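Local coordinates for protein cytochrome c552 (Thermochromatium tepidum, PDB 5ZE8) that binds five heme c groups and, as a low-potential multiheme cytochrome of a purple sulfur photosynthetic bacterium, probably carries electrons, at residues 135-140 with 152-157; 322-327 with 341-346; 165-170 with 191-196. All coordinates share one frame; numbering follows the deposited sequence.

Contact 1 (135-140 with 152-157); sequences TYNGIQ and AYDLSD
Tyr-136 and Tyr-153 meet on one face of a two-stranded antiparallel hairpin, where they form a non-hydrogen-bonded pair. Tyr-136 has its CG anti to the backbone N (chi1 -177°), which carries CD1 over one face of the Tyr-153 ring, 3.6 Å from Tyr-153 CE1. The ring planes make 42° with each other, so the rings cross at a slant. The same ring reaches on to Ala-152, with Tyr-136 CE1 3.8 Å from Ala-152 CB, and Gly-138 N lies over the centre of one face of the Tyr-136 ring. This side is closely packed, mainly through ring and methyl carbons. Next along, Thr-135 and Asp-154 form the hydrogen-bonded pair: Asp-154 N donates to Thr-135 O at 2.9 Å and Thr-135 N returns a longer bond to Asp-154 O. Asn-137 N adds a bond to Ala-152 O (2.8 Å), beyond the regular strand.

The other face is wet. Asn-137 ND2 reaches Asp-154 OD1 at 3.0 Å, coming from above the carboxylate plane, while two waters donate to Asp-154 OD2; one of them, 2.6 Å from Asp-154 OD2, also meets Thr-135 OG1, and the second also donates to Asn-137 OD1.

Both tyrosines touch Gln-218 of helix 216-220, Tyr-153 being the buried one, and Tyr-153 OH bonds to Asp-223 O and to Gly-227 N of helix 226-229.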
loop_
_atom_site.group_PDB
_atom_site.type_symbol
_atom_site.label_atom_id
_atom_site.label_comp_id
_atom_site.label_asym_id
_atom_site.label_seq_id
_atom_site.Cartn_x
_atom_site.Cartn_y
_atom_site.Cartn_z
ATOM N N THR A 135 -6.355 0.312 20.852
ATOM C CA THR A 135 -6.157 1.773 21.048
ATOM C C THR A 135 -4.874 2.167 20.350
ATOM O O THR A 135 -3.818 1.619 20.655
ATOM C CB THR A 135 -6.047 2.087 22.527
ATOM O OG1 THR A 135 -7.189 1.558 23.245
ATOM C CG2 THR A 135 -5.894 3.568 22.776
ATOM N N TYR A 136 -4.980 3.101 19.452
ATOM C CA TYR A 136 -3.819 3.593 18.743
ATOM C C TYR A 136 -3.053 4.650 19.542
ATOM O O TYR A 136 -3.606 5.690 19.886
ATOM C CB TYR A 136 -4.205 4.176 17.440
ATOM C CG TYR A 136 -3.058 4.679 16.550
ATOM C CD1 TYR A 136 -1.975 3.925 16.301
ATOM C CD2 TYR A 136 -3.081 5.965 16.016
ATOM C CE1 TYR A 136 -0.945 4.372 15.503
ATOM C CE2 TYR A 136 -2.042 6.432 15.215
ATOM C CZ TYR A 136 -0.956 5.606 14.963
ATOM O OH TYR A 136 0.092 6.117 14.209
ATOM N N ASN A 137 -1.807 4.333 19.847
ATOM C CA ASN A 137 -0.898 5.199 20.701
ATOM C C ASN A 137 -0.015 6.152 19.911
ATOM O O ASN A 137 0.664 6.962 20.525
ATOM C CB ASN A 137 -0.090 4.361 21.640
ATOM C CG ASN A 137 -0.983 3.603 22.591
ATOM O OD1 ASN A 137 -1.921 4.184 23.142
ATOM N ND2 ASN A 137 -0.730 2.325 22.750
ATOM N N GLY A 138 0.013 6.031 18.600
ATOM C CA GLY A 138 0.912 6.709 17.726
ATOM C C GLY A 138 2.198 5.967 17.550
ATOM O O GLY A 138 2.601 5.111 18.352
ATOM N N ILE A 139 2.877 6.258 16.457
ATOM C CA ILE A 139 4.126 5.607 16.188
ATOM C C ILE A 139 5.332 6.116 16.965
ATOM O O ILE A 139 6.354 5.442 16.997
ATOM C CB ILE A 139 4.411 5.491 14.659
ATOM C CG1 ILE A 139 4.468 6.818 14.007
ATOM C CG2 ILE A 139 3.326 4.576 13.995
ATOM C CD1 ILE A 139 5.122 6.817 12.654
ATOM N N GLN A 140 5.277 7.333 17.512
ATOM C CA GLN A 140 6.457 7.865 18.198
ATOM C C GLN A 140 6.048 7.922 19.651
ATOM O O GLN A 140 5.042 8.614 19.976
ATOM C CB GLN A 140 6.718 9.296 17.753
ATOM C CG GLN A 140 7.887 9.958 18.478
ATOM C CD GLN A 140 7.766 11.517 18.604
ATOM O OE1 GLN A 140 7.154 12.123 19.542
ATOM N NE2 GLN A 140 8.387 12.136 17.720
ATOM N N ALA A 152 2.472 0.011 17.924
ATOM C CA ALA A 152 1.843 1.307 18.026
ATOM C C ALA A 152 0.475 1.249 18.697
ATOM O O ALA A 152 -0.172 2.298 18.843
ATOM C CB ALA A 152 1.735 1.993 16.681
ATOM N N TYR A 153 0.021 0.061 19.108
ATOM C CA TYR A 153 -1.277 -0.110 19.681
ATOM C C TYR A 153 -1.283 -0.822 21.034
ATOM O O TYR A 153 -0.457 -1.688 21.281
ATOM C CB TYR A 153 -2.132 -1.061 18.750
ATOM C CG TYR A 153 -2.386 -0.436 17.387
ATOM C CD1 TYR A 153 -3.525 0.323 17.155
ATOM C CD2 TYR A 153 -1.560 -0.654 16.330
ATOM C CE1 TYR A 153 -3.813 0.881 15.906
ATOM C CE2 TYR A 153 -1.787 -0.081 15.088
ATOM C CZ TYR A 153 -2.890 0.701 14.898
ATOM O OH TYR A 153 -3.138 1.280 13.646
ATOM N N ASP A 154 -2.315 -0.573 21.837
ATOM C CA ASP A 154 -2.707 -1.494 22.877
ATOM C C ASP A 154 -3.549 -2.543 22.153
ATOM O O ASP A 154 -4.443 -2.188 21.343
ATOM C CB ASP A 154 -3.611 -0.861 23.921
ATOM C CG ASP A 154 -2.952 0.246 24.726
ATOM O OD1 ASP A 154 -1.712 0.304 24.788
ATOM O OD2 ASP A 154 -3.751 1.002 25.366
ATOM N N LEU A 155 -3.260 -3.795 22.485
ATOM C CA LEU A 155 -3.977 -4.919 21.867
ATOM C C LEU A 155 -5.033 -5.473 22.811
ATOM O O LEU A 155 -4.857 -5.360 24.039
ATOM C CB LEU A 155 -2.980 -5.998 21.476
ATOM C CG LEU A 155 -1.823 -5.498 20.625
ATOM C CD1 LEU A 155 -0.829 -6.619 20.414
ATOM C CD2 LEU A 155 -2.216 -4.879 19.278
ATOM N N SER A 156 -6.048 -6.163 22.281
ATOM C CA SER A 156 -7.127 -6.698 23.103
ATOM C C SER A 156 -7.106 -8.230 22.944
ATOM O O SER A 156 -6.624 -8.761 21.891
ATOM C CB SER A 156 -8.459 -6.179 22.622
ATOM O OG SER A 156 -9.492 -6.672 23.496
ATOM N N ASP A 157 -7.559 -8.940 23.960
ATOM C CA ASP A 157 -7.920 -10.312 23.789
ATOM C C ASP A 157 -9.357 -10.551 23.290
ATOM O O ASP A 157 -9.784 -11.713 23.191
ATOM C CB ASP A 157 -7.634 -11.045 25.099
ATOM C CG ASP A 157 -8.573 -10.616 26.209
ATOM O OD1 ASP A 157 -9.341 -9.655 25.999
ATOM O OD2 ASP A 157 -8.546 -11.240 27.304
HETATM O O HOH W 1 -6.299 0.507 25.681
HETATM O O HOH W 2 -3.119 3.581 25.444
#

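Contact 2 (322-327 with 341-346); sequences YLKLTA and DHPSKD
A short helix, 343-346, sits beside strand 320-328 of an antiparallel sheet; the strand meets Pro-343, the first residue of the helix, and the two residues leading into it. Pro-343 points its ring at the strand: Pro-343 CG lies 3.8 Å from Tyr-322 CB and 3.6 Å from Leu-323 O, while its CD comes up to the Tyr-322 ring near CD1. Tyr-322 has CG between its own backbone N and carbonyl carbon (chi1 61°), and this turns the ring out over the proline and on to His-342. There NE2 of His-342 approaches the CD2-CE2 side of the tyrosine, 3.7 Å from Tyr-322 CD2, with the ring planes 54° apart, so the two aromatics meet obliquely.

His-342 is also the N-cap of the helix. Its ND1 accepts from Ser-344 N at 3.0 Å, the donor lying close to the imidazole plane; this bond limits rotation of the ring and commits ND1 to the acceptor role, so any proton on a neutral ring would probably sit on NE2. The backbone O of His-342 takes both Lys-345 N and Asp-346 N, and Asp-346 OD2 closes the turn by accepting from Asp-341 N at 2.7 Å in a nearly straight bond. Lys-324, bent at chi2, chi3 and chi4, brings CE to 4.1 Å from Asp-341 O. Strand 397-405 pairs with the same strand, and Tyr-403 from it meets the Tyr-322 ring, whereas Tyr-351 of strand 351-357 meets the ring of His-342.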
loop_
_atom_site.group_PDB
_atom_site.type_symbol
_atom_site.label_atom_id
_atom_site.label_comp_id
_atom_site.label_asym_id
_atom_site.label_seq_id
_atom_site.Cartn_x
_atom_site.Cartn_y
_atom_site.Cartn_z
ATOM N N TYR A 322 5.817 6.957 -14.661
ATOM C CA TYR A 322 6.457 7.759 -15.699
ATOM C C TYR A 322 5.496 7.987 -16.828
ATOM O O TYR A 322 4.652 7.146 -17.039
ATOM C CB TYR A 322 7.747 7.145 -16.200
ATOM C CG TYR A 322 7.752 5.792 -16.839
ATOM C CD1 TYR A 322 7.405 5.622 -18.166
ATOM C CD2 TYR A 322 8.072 4.629 -16.139
ATOM C CE1 TYR A 322 7.421 4.365 -18.759
ATOM C CE2 TYR A 322 8.147 3.378 -16.730
ATOM C CZ TYR A 322 7.767 3.246 -18.050
ATOM O OH TYR A 322 7.783 2.007 -18.635
ATOM N N LEU A 323 5.683 9.147 -17.509
ATOM C CA LEU A 323 4.883 9.575 -18.630
ATOM C C LEU A 323 5.666 9.294 -19.908
ATOM O O LEU A 323 6.790 9.671 -20.005
ATOM C CB LEU A 323 4.595 11.050 -18.556
ATOM C CG LEU A 323 4.118 11.692 -19.856
ATOM C CD1 LEU A 323 2.683 11.177 -20.192
ATOM C CD2 LEU A 323 4.090 13.151 -19.684
ATOM N N LYS A 324 5.051 8.626 -20.867
ATOM C CA LYS A 324 5.561 8.560 -22.241
ATOM C C LYS A 324 4.619 9.344 -23.147
ATOM O O LYS A 324 3.469 9.030 -23.212
ATOM C CB LYS A 324 5.615 7.150 -22.699
ATOM C CG LYS A 324 6.580 6.304 -21.943
ATOM C CD LYS A 324 8.045 6.576 -22.338
ATOM C CE LYS A 324 8.447 6.030 -23.706
ATOM N NZ LYS A 324 8.290 4.584 -23.821
ATOM N N LEU A 325 5.158 10.293 -23.868
ATOM C CA LEU A 325 4.425 11.101 -24.809
ATOM C C LEU A 325 5.112 10.956 -26.162
ATOM O O LEU A 325 6.311 11.185 -26.301
ATOM C CB LEU A 325 4.364 12.580 -24.447
ATOM C CG LEU A 325 3.512 13.575 -25.225
ATOM C CD1 LEU A 325 2.047 13.150 -25.019
ATOM C CD2 LEU A 325 3.749 15.004 -24.755
ATOM N N THR A 326 4.313 10.576 -27.151
ATOM C CA THR A 326 4.903 10.134 -28.436
ATOM C C THR A 326 4.059 10.735 -29.556
ATOM O O THR A 326 2.880 10.710 -29.502
ATOM C CB THR A 326 4.946 8.615 -28.563
ATOM O OG1 THR A 326 5.561 7.971 -27.418
ATOM C CG2 THR A 326 5.715 8.150 -29.816
ATOM N N ALA A 327 4.725 11.210 -30.628
ATOM C CA ALA A 327 4.041 11.737 -31.808
ATOM C C ALA A 327 4.348 10.821 -32.977
ATOM O O ALA A 327 5.481 10.338 -33.137
ATOM C CB ALA A 327 4.480 13.117 -32.148
ATOM N N ASP A 341 14.316 6.457 -24.041
ATOM C CA ASP A 341 14.170 5.263 -23.206
ATOM C C ASP A 341 13.374 5.671 -21.906
ATOM O O ASP A 341 12.206 6.085 -21.994
ATOM C CB ASP A 341 15.548 4.688 -22.805
ATOM C CG ASP A 341 16.507 4.490 -23.969
ATOM O OD1 ASP A 341 16.421 5.244 -24.970
ATOM O OD2 ASP A 341 17.399 3.602 -23.859
ATOM N N HIS A 342 13.970 5.465 -20.734
ATOM C CA HIS A 342 13.232 5.656 -19.431
ATOM C C HIS A 342 13.314 7.124 -19.069
ATOM O O HIS A 342 14.436 7.694 -19.057
ATOM C CB HIS A 342 13.833 4.804 -18.346
ATOM C CG HIS A 342 12.951 4.614 -17.150
ATOM N ND1 HIS A 342 12.739 5.605 -16.221
ATOM C CD2 HIS A 342 12.284 3.523 -16.705
ATOM C CE1 HIS A 342 11.945 5.147 -15.269
ATOM N NE2 HIS A 342 11.620 3.895 -15.555
ATOM N N PRO A 343 12.188 7.749 -18.727
ATOM C CA PRO A 343 12.169 9.117 -18.346
ATOM C C PRO A 343 13.054 9.467 -17.193
ATOM O O PRO A 343 13.491 10.586 -17.121
ATOM C CB PRO A 343 10.679 9.405 -18.064
ATOM C CG PRO A 343 9.999 8.398 -18.963
ATOM C CD PRO A 343 10.813 7.203 -18.808
ATOM N N SER A 344 13.335 8.531 -16.277
ATOM C CA SER A 344 14.280 8.864 -15.202
ATOM C C SER A 344 15.602 9.423 -15.694
ATOM O O SER A 344 16.217 10.240 -15.044
ATOM C CB SER A 344 14.519 7.662 -14.289
ATOM O OG SER A 344 15.207 6.594 -14.905
ATOM N N LYS A 345 16.035 8.894 -16.813
ATOM C CA LYS A 345 17.275 9.325 -17.515
ATOM C C LYS A 345 17.050 10.297 -18.636
ATOM O O LYS A 345 17.894 11.136 -18.898
ATOM C CB LYS A 345 17.927 8.109 -18.102
ATOM C CG LYS A 345 18.382 7.059 -17.062
ATOM C CD LYS A 345 19.288 6.000 -17.610
ATOM C CE LYS A 345 19.675 5.104 -16.447
ATOM N NZ LYS A 345 20.579 4.062 -16.960
ATOM N N ASP A 346 15.967 10.160 -19.363
ATOM C CA ASP A 346 15.745 11.019 -20.531
ATOM C C ASP A 346 14.800 12.169 -20.423
ATOM O O ASP A 346 14.869 13.037 -21.248
ATOM C CB ASP A 346 15.284 10.142 -21.671
ATOM C CG ASP A 346 16.372 9.194 -22.148
ATOM O OD1 ASP A 346 17.556 9.378 -21.858
ATOM O OD2 ASP A 346 16.013 8.268 -22.891
#

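Contact 3 (165-170 with 191-196); sequences FPRELE and KPNPHL. With HEC (heme c), chain B; SO4 (sulfate ion), chain G.
Phe-165 packs against His-195, an axial ligand of a bis-histidine heme c, and against Asn-193, which binds a sulfate beside the heme pocket. His-195 NE2 holds the heme iron at 2.1 Å, and His-49 is the second axial ligand. The phenylalanine and imidazole rings are nearly parallel, 12° apart, but meet rim to rim with centroids 6.0 Å apart, so neither covers the other; the touch is made by Phe-165 CE2 on His-195 CB, 3.6 Å away. With CG anti to its carbonyl carbon (chi1 -63°), Phe-165 also turns its far edge to the porphyrin, where CZ packs on the propionate carbon CAD of the heme.

Over one face of the phenylalanine stands the amide of Asn-193, the amide and ring planes 72° apart, with ND2 3.4 Å from Phe-165 CE1. That amide is used at both ends. Its OD1 accepts from His-195 N in an Asx turn, which links the residue that donates to the sulfate to the residue on the iron.

Arg-167 comes to the same anion from the other segment, extended from CG to NE, and presents the edge of its guanidinium to it, while one guanidinium face is met by Phe-165 CD1. Leu-196 comes from the same side of the phenylalanine as the amide, CD2 against Phe-165 CB and CD1 near Arg-167 NH1. The sulfate is probably from the crystallisation liquor, so the site need not reflect a natural anion. His-195 ND1 bonds to Leu-210 O outside the two segments, which probably helps set the rotation of the imidazole about its iron bond. Arg-167 NH1 and Asn-193 ND2 both donate to sulfate O2, and Arg-167 NH2 donates to sulfate O4 at 2.8 Å.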
loop_
_atom_site.group_PDB
_atom_site.type_symbol
_atom_site.label_atom_id
_atom_site.label_comp_id
_atom_site.label_asym_id
_atom_site.label_seq_id
_atom_site.Cartn_x
_atom_site.Cartn_y
_atom_site.Cartn_z
ATOM N N PHE A 165 -22.375 -5.488 19.377
ATOM C CA PHE A 165 -23.747 -5.923 19.647
ATOM C C PHE A 165 -24.246 -5.309 20.949
ATOM O O PHE A 165 -24.184 -5.951 22.026
ATOM C CB PHE A 165 -23.730 -7.442 19.713
ATOM C CG PHE A 165 -23.335 -8.058 18.410
ATOM C CD1 PHE A 165 -24.184 -8.124 17.422
ATOM C CD2 PHE A 165 -22.037 -8.560 18.231
ATOM C CE1 PHE A 165 -23.866 -8.613 16.191
ATOM C CE2 PHE A 165 -21.679 -9.039 17.016
ATOM C CZ PHE A 165 -22.575 -9.037 15.965
ATOM N N PRO A 166 -24.647 -4.036 20.903
ATOM C CA PRO A 166 -25.079 -3.329 22.085
ATOM C C PRO A 166 -26.486 -3.816 22.388
ATOM O O PRO A 166 -27.478 -3.251 21.927
ATOM C CB PRO A 166 -25.003 -1.865 21.628
ATOM C CG PRO A 166 -25.306 -1.971 20.106
ATOM C CD PRO A 166 -24.428 -3.111 19.773
ATOM N N ARG A 167 -26.534 -4.837 23.187
ATOM C CA ARG A 167 -27.789 -5.483 23.459
ATOM C C ARG A 167 -28.105 -5.500 24.936
ATOM O O ARG A 167 -28.923 -6.309 25.349
ATOM C CB ARG A 167 -27.791 -6.898 22.810
ATOM C CG ARG A 167 -27.837 -6.832 21.275
ATOM C CD ARG A 167 -28.029 -8.170 20.555
ATOM N NE ARG A 167 -27.955 -7.936 19.123
ATOM C CZ ARG A 167 -27.855 -8.890 18.202
ATOM N NH1 ARG A 167 -27.814 -10.158 18.568
ATOM N NH2 ARG A 167 -27.767 -8.558 16.911
ATOM N N GLU A 168 -27.442 -4.644 25.725
ATOM C CA GLU A 168 -27.701 -4.627 27.159
ATOM C C GLU A 168 -29.184 -4.262 27.433
ATOM O O GLU A 168 -29.922 -4.969 28.194
ATOM C CB GLU A 168 -26.730 -3.706 27.867
ATOM C CG GLU A 168 -27.095 -3.461 29.316
ATOM C CD GLU A 168 -26.453 -4.404 30.277
ATOM O OE1 GLU A 168 -26.641 -5.644 30.122
ATOM O OE2 GLU A 168 -25.785 -3.878 31.201
ATOM N N LEU A 169 -29.706 -3.270 26.733
ATOM C CA LEU A 169 -31.110 -2.920 26.969
ATOM C C LEU A 169 -32.040 -4.107 26.768
ATOM O O LEU A 169 -32.940 -4.332 27.607
ATOM C CB LEU A 169 -31.555 -1.723 26.126
ATOM C CG LEU A 169 -33.008 -1.324 26.409
ATOM C CD1 LEU A 169 -33.118 -0.951 27.899
ATOM C CD2 LEU A 169 -33.385 -0.167 25.509
ATOM N N GLU A 170 -31.824 -4.895 25.711
ATOM C CA GLU A 170 -32.658 -6.094 25.435
ATOM C C GLU A 170 -32.540 -7.144 26.545
ATOM O O GLU A 170 -33.531 -7.853 26.874
ATOM C CB GLU A 170 -32.280 -6.694 24.031
ATOM C CG GLU A 170 -32.762 -8.121 23.698
ATOM C CD GLU A 170 -32.029 -8.787 22.504
ATOM O OE1 GLU A 170 -32.267 -10.007 22.275
ATOM O OE2 GLU A 170 -31.214 -8.126 21.802
ATOM N N LYS A 191 -27.579 -15.891 11.338
ATOM C CA LYS A 191 -26.549 -16.901 11.604
ATOM C C LYS A 191 -26.267 -17.029 13.056
ATOM O O LYS A 191 -26.550 -16.084 13.801
ATOM C CB LYS A 191 -25.258 -16.616 10.864
ATOM C CG LYS A 191 -25.399 -16.687 9.334
ATOM C CD LYS A 191 -24.080 -16.372 8.649
ATOM C CE LYS A 191 -23.630 -14.952 9.008
ATOM N NZ LYS A 191 -22.939 -14.227 7.906
ATOM N N PRO A 192 -25.795 -18.230 13.506
ATOM C CA PRO A 192 -25.396 -18.308 14.866
ATOM C C PRO A 192 -24.346 -17.208 15.108
ATOM O O PRO A 192 -23.545 -16.937 14.231
ATOM C CB PRO A 192 -24.815 -19.727 15.047
ATOM C CG PRO A 192 -25.333 -20.486 13.867
ATOM C CD PRO A 192 -25.426 -19.443 12.749
ATOM N N ASN A 193 -24.397 -16.670 16.300
ATOM C CA ASN A 193 -23.579 -15.469 16.666
ATOM C C ASN A 193 -22.717 -15.829 17.830
ATOM O O ASN A 193 -23.188 -15.867 18.982
ATOM C CB ASN A 193 -24.479 -14.274 16.954
ATOM C CG ASN A 193 -23.666 -12.980 17.144
ATOM O OD1 ASN A 193 -22.477 -13.049 17.374
ATOM N ND2 ASN A 193 -24.290 -11.867 16.930
ATOM N N PRO A 194 -21.388 -16.069 17.595
ATOM C CA PRO A 194 -20.476 -16.426 18.635
ATOM C C PRO A 194 -19.878 -15.221 19.415
ATOM O O PRO A 194 -19.039 -15.426 20.258
ATOM C CB PRO A 194 -19.342 -17.056 17.841
ATOM C CG PRO A 194 -19.285 -16.219 16.566
ATOM C CD PRO A 194 -20.710 -15.895 16.266
ATOM N N HIS A 195 -20.355 -14.024 19.070
ATOM C CA HIS A 195 -19.856 -12.772 19.612
ATOM C C HIS A 195 -20.729 -12.234 20.780
ATOM O O HIS A 195 -20.504 -11.093 21.200
ATOM C CB HIS A 195 -19.811 -11.721 18.540
ATOM C CG HIS A 195 -19.098 -12.128 17.296
ATOM N ND1 HIS A 195 -17.789 -12.550 17.327
ATOM C CD2 HIS A 195 -19.473 -12.088 15.988
ATOM C CE1 HIS A 195 -17.430 -12.828 16.078
ATOM N NE2 HIS A 195 -18.408 -12.523 15.253
ATOM N N LEU A 196 -21.572 -13.083 21.390
ATOM C CA LEU A 196 -22.558 -12.633 22.432
ATOM C C LEU A 196 -22.294 -13.233 23.788
ATOM O O LEU A 196 -23.228 -13.369 24.636
ATOM C CB LEU A 196 -23.965 -12.983 22.027
ATOM C CG LEU A 196 -24.431 -12.417 20.698
ATOM C CD1 LEU A 196 -25.840 -12.841 20.305
ATOM C CD2 LEU A 196 -24.266 -10.910 20.730
HETATM FE FE HEC B . -18.384 -12.565 13.162
HETATM C CHA HEC B . -20.411 -9.798 12.977
HETATM C CHB HEC B . -15.609 -10.568 13.064
HETATM C CHC HEC B . -16.339 -15.326 13.251
HETATM C CHD HEC B . -21.102 -14.626 13.129
HETATM N NA HEC B . -18.059 -10.588 13.110
HETATM C C1A HEC B . -19.046 -9.613 13.051
HETATM C C2A HEC B . -18.457 -8.315 13.038
HETATM C C3A HEC B . -17.091 -8.514 13.028
HETATM C C4A HEC B . -16.832 -9.922 13.105
HETATM C CMA HEC B . -16.008 -7.444 13.044
HETATM C CAA HEC B . -19.194 -7.011 12.905
HETATM C CBA HEC B . -19.944 -6.541 14.158
HETATM C CGA HEC B . -20.353 -5.111 13.832
HETATM O O1A HEC B . -21.360 -4.906 13.148
HETATM O O2A HEC B . -19.786 -4.124 14.343
HETATM N NB HEC B . -16.350 -12.872 13.172
HETATM C C1B HEC B . -15.397 -11.900 13.105
HETATM C C2B HEC B . -14.132 -12.517 13.076
HETATM C C3B HEC B . -14.265 -13.862 13.095
HETATM C C4B HEC B . -15.736 -14.053 13.194
HETATM C CMB HEC B . -12.851 -11.642 12.948
HETATM C CAB HEC B . -13.205 -14.911 13.269
HETATM C CBB HEC B . -12.241 -14.747 14.324
HETATM N NC HEC B . -18.697 -14.597 13.206
HETATM C C1C HEC B . -17.688 -15.550 13.252
HETATM C C2C HEC B . -18.271 -16.847 13.140
HETATM C C3C HEC B . -19.651 -16.680 13.045
HETATM C C4C HEC B . -19.899 -15.280 13.128
HETATM C CMC HEC B . -17.437 -18.106 12.984
HETATM C CAC HEC B . -20.751 -17.701 12.881
HETATM C CBC HEC B . -20.721 -18.893 13.564
HETATM N ND HEC B . -20.286 -12.265 13.061
HETATM C C1D HEC B . -21.256 -13.256 13.070
HETATM C C2D HEC B . -22.568 -12.657 12.957
HETATM C C3D HEC B . -22.401 -11.329 12.922
HETATM C C4D HEC B . -20.928 -11.095 12.993
HETATM C CMD HEC B . -23.913 -13.388 12.903
HETATM C CAD HEC B . -23.469 -10.281 12.732
HETATM C CBD HEC B . -23.637 -9.884 11.265
HETATM C CGD HEC B . -23.546 -10.870 10.141
HETATM O O1D HEC B . -24.529 -11.651 9.933
HETATM O O2D HEC B . -22.501 -10.867 9.417
HETATM S S SO4 G . -27.839 -11.398 14.981
HETATM O O1 SO4 G . -29.181 -10.928 15.506
HETATM O O2 SO4 G . -27.207 -12.170 16.087
HETATM O O3 SO4 G . -27.918 -12.245 13.712
HETATM O O4 SO4 G . -27.094 -10.134 14.744
#

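In the fold
From the N terminus, the chain reaches contact 1 first, which closes a hairpin whose strands, 133-136 and 153-155, are joined by a 16-residue loop. Contact 3 comes next: 165-170 leads into helix 168-173, and after a 20-residue link, much of which is not modelled, the loop segment 191-196 returns to the residues just before that helix. Contact 2 follows far along the chain, where 341-346 folds back on strand 320-328 past strand 334-337. The three stand in series, none enclosing or crossing another. Contacts 1 and 3 share one side of the chain's centre, their centres about 26 Å apart, both near hemes; contact 2 belongs to the beta sheet on the opposite side, its centre about 58 Å from that of contact 3.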